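Local coordinates for protein iron-containing superoxide dismutase B2 (Trypanosoma brucei, PDB 3ESF) that probably destroys superoxide radicals, converting them to hydrogen peroxide and molecular oxygen at a bound iron ion, at residues W125-Q130 with I157-V162. The protein carries 1 engineered substitution. Numbering follows the deposited sequence.
Engineered in segment 157-162: Thr159 (natural residue Ala). With FE (Fe (III) ion), chain E.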
loop_
_atom_site.group_PDB
_atom_site.type_symbol
_atom_site.label_atom_id
_atom_site.label_comp_id
_atom_site.label_asym_id
_atom_site.label_seq_id
_atom_site.Cartn_x
_atom_site.Cartn_y
_atom_site.Cartn_z
ATOM N N TRP A 125 2.622 -5.638 7.020
ATOM C CA TRP A 125 2.465 -5.834 8.457
ATOM C C TRP A 125 3.809 -6.286 9.026
ATOM O O TRP A 125 4.454 -7.160 8.437
ATOM C CB TRP A 125 1.446 -6.948 8.751
ATOM C CG TRP A 125 0.086 -6.682 8.234
ATOM C CD1 TRP A 125 -0.375 -6.917 6.961
ATOM C CD2 TRP A 125 -0.997 -6.127 8.964
ATOM N NE1 TRP A 125 -1.671 -6.513 6.852
ATOM C CE2 TRP A 125 -2.088 -6.023 8.067
ATOM C CE3 TRP A 125 -1.159 -5.696 10.290
ATOM C CZ2 TRP A 125 -3.326 -5.518 8.451
ATOM C CZ3 TRP A 125 -2.406 -5.157 10.665
ATOM C CH2 TRP A 125 -3.459 -5.077 9.739
ATOM N N ALA A 126 4.211 -5.709 10.156
ATOM C CA ALA A 126 5.390 -6.195 10.889
ATOM C C ALA A 126 4.904 -6.964 12.083
ATOM O O ALA A 126 4.006 -6.497 12.808
ATOM C CB ALA A 126 6.310 -5.065 11.298
ATOM N N TRP A 127 5.471 -8.155 12.284
ATOM C CA TRP A 127 5.037 -9.018 13.366
ATOM C C TRP A 127 6.183 -9.396 14.296
ATOM O O TRP A 127 7.337 -9.505 13.880
ATOM C CB TRP A 127 4.463 -10.341 12.844
ATOM C CG TRP A 127 3.298 -10.245 11.906
ATOM C CD1 TRP A 127 3.356 -10.035 10.537
ATOM C CD2 TRP A 127 1.909 -10.387 12.225
ATOM N NE1 TRP A 127 2.116 -10.048 10.017
ATOM C CE2 TRP A 127 1.195 -10.241 11.012
ATOM C CE3 TRP A 127 1.198 -10.663 13.408
ATOM C CZ2 TRP A 127 -0.190 -10.330 10.944
ATOM C CZ3 TRP A 127 -0.196 -10.737 13.352
ATOM C CH2 TRP A 127 -0.881 -10.574 12.129
ATOM N N LEU A 128 5.826 -9.627 15.555
ATOM C CA LEU A 128 6.599 -10.500 16.414
ATOM C C LEU A 128 5.811 -11.817 16.411
ATOM O O LEU A 128 4.605 -11.805 16.631
ATOM C CB LEU A 128 6.732 -9.897 17.837
ATOM C CG LEU A 128 7.429 -10.712 18.952
ATOM C CD1 LEU A 128 8.838 -11.171 18.550
ATOM C CD2 LEU A 128 7.500 -9.898 20.246
ATOM N N VAL A 129 6.485 -12.928 16.113
ATOM C CA VAL A 129 5.863 -14.245 16.148
ATOM C C VAL A 129 6.733 -15.219 16.914
ATOM O O VAL A 129 7.934 -15.000 17.095
ATOM C CB VAL A 129 5.559 -14.863 14.713
ATOM C CG1 VAL A 129 4.688 -13.958 13.864
ATOM C CG2 VAL A 129 6.862 -15.273 13.996
ATOM N N GLN A 130 6.116 -16.299 17.375
ATOM C CA GLN A 130 6.865 -17.393 17.967
ATOM C C GLN A 130 6.761 -18.611 17.062
ATOM O O GLN A 130 5.667 -18.976 16.617
ATOM C CB GLN A 130 6.319 -17.726 19.351
ATOM C CG GLN A 130 7.178 -18.781 20.102
ATOM C CD GLN A 130 6.543 -19.255 21.390
ATOM O OE1 GLN A 130 5.324 -19.180 21.556
ATOM N NE2 GLN A 130 7.363 -19.764 22.304
ATOM N N ILE A 157 2.313 -12.744 18.118
ATOM C CA ILE A 157 2.463 -12.182 19.456
ATOM C C ILE A 157 2.046 -10.712 19.386
ATOM O O ILE A 157 1.245 -10.250 20.182
ATOM C CB ILE A 157 3.943 -12.311 19.966
ATOM C CG1 ILE A 157 4.409 -13.784 20.041
ATOM C CG2 ILE A 157 4.155 -11.529 21.269
ATOM C CD1 ILE A 157 3.498 -14.749 20.863
ATOM N N LEU A 158 2.599 -9.984 18.421
ATOM C CA LEU A 158 2.276 -8.565 18.221
ATOM C C LEU A 158 2.260 -8.232 16.741
ATOM O O LEU A 158 2.955 -8.871 15.961
ATOM C CB LEU A 158 3.322 -7.653 18.887
ATOM C CG LEU A 158 3.429 -7.368 20.384
ATOM C CD1 LEU A 158 4.750 -6.717 20.665
ATOM C CD2 LEU A 158 2.269 -6.514 20.928
ATOM N N THR A 159 1.490 -7.219 16.356
ATOM C CA THR A 159 1.611 -6.677 14.994
ATOM C C THR A 159 1.486 -5.149 14.944
ATOM O O THR A 159 0.776 -4.537 15.754
ATOM C CB THR A 159 0.618 -7.371 13.974
ATOM O OG1 THR A 159 1.057 -7.157 12.617
ATOM C CG2 THR A 159 -0.803 -6.874 14.158
ATOM N N CYS A 160 2.212 -4.558 14.006
ATOM C CA CYS A 160 2.022 -3.165 13.620
ATOM C C CYS A 160 1.633 -3.080 12.123
ATOM O O CYS A 160 2.402 -3.535 11.250
ATOM C CB CYS A 160 3.317 -2.379 13.886
ATOM S SG CYS A 160 3.246 -0.647 13.375
ATOM N N ASP A 161 0.445 -2.519 11.849
ATOM C CA ASP A 161 -0.049 -2.256 10.491
ATOM C C ASP A 161 0.817 -1.185 9.877
ATOM O O ASP A 161 0.982 -0.125 10.485
ATOM C CB ASP A 161 -1.529 -1.743 10.556
ATOM C CG ASP A 161 -2.233 -1.743 9.219
ATOM O OD1 ASP A 161 -1.634 -2.141 8.208
ATOM O OD2 ASP A 161 -3.455 -1.388 9.166
ATOM N N VAL A 162 1.385 -1.449 8.695
ATOM C CA VAL A 162 2.161 -0.400 7.970
ATOM C C VAL A 162 1.611 -0.089 6.565
ATOM O O VAL A 162 2.284 0.546 5.745
ATOM C CB VAL A 162 3.686 -0.669 7.949
ATOM C CG1 VAL A 162 4.226 -0.757 9.351
ATOM C CG2 VAL A 162 4.042 -1.943 7.111
HETATM FE FE FE E . -5.146 -1.257 8.172
HETATM O O HOH W 1 -4.203 -2.630 6.830
#
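Ala126 and Cys160 form a hydrogen-bonded antiparallel pair, Ala126 N reaching Cys160 O at 3.0 Å and Cys160 N returning to Ala126 O; further along, Ile157 and Leu158 both give their N-H to Leu128 O, a classic beta bulge. The engineered Thr159 sits between two tryptophans. Its OG1 lies anti to the backbone N (chi1 -161°), which hangs the hydroxyl over the centre of the Trp127 ring, 3.3 Å above the plane, and near the plane of Trp125 at that ring's edge. From there OG1 donates to Ala126 O at 3.0 Å, arriving well above the carbonyl plane, so this oxygen takes two bonds. Thr159 CB adds a CH-pi contact, 3.6 Å from the centroid of the six-membered ring of Trp127. Next along the same face, the carboxylate of Asp161 stacks on the Trp125 ring, the planes 6° apart and Asp161 CG 3.6 Å from Trp125 CH2. Asp161 OD2 binds the iron at 2.0 Å, with His28, His76 and His165 completing the protein ligands, while OD1 accepts from Trp163 N; metal, N-H and ring together probably restrict the carboxylate's rotation. At the bulge Ile157 turns toward the neighbouring strand, its CG2 packing against Leu128 CD2 at 3.9 Å. Strand 124-131 is central in the three-stranded sheet, with 137-143 along its other edge; helix 64-81 covers the tryptophan face, and helix 188-196 packs on Ile157 and Leu158.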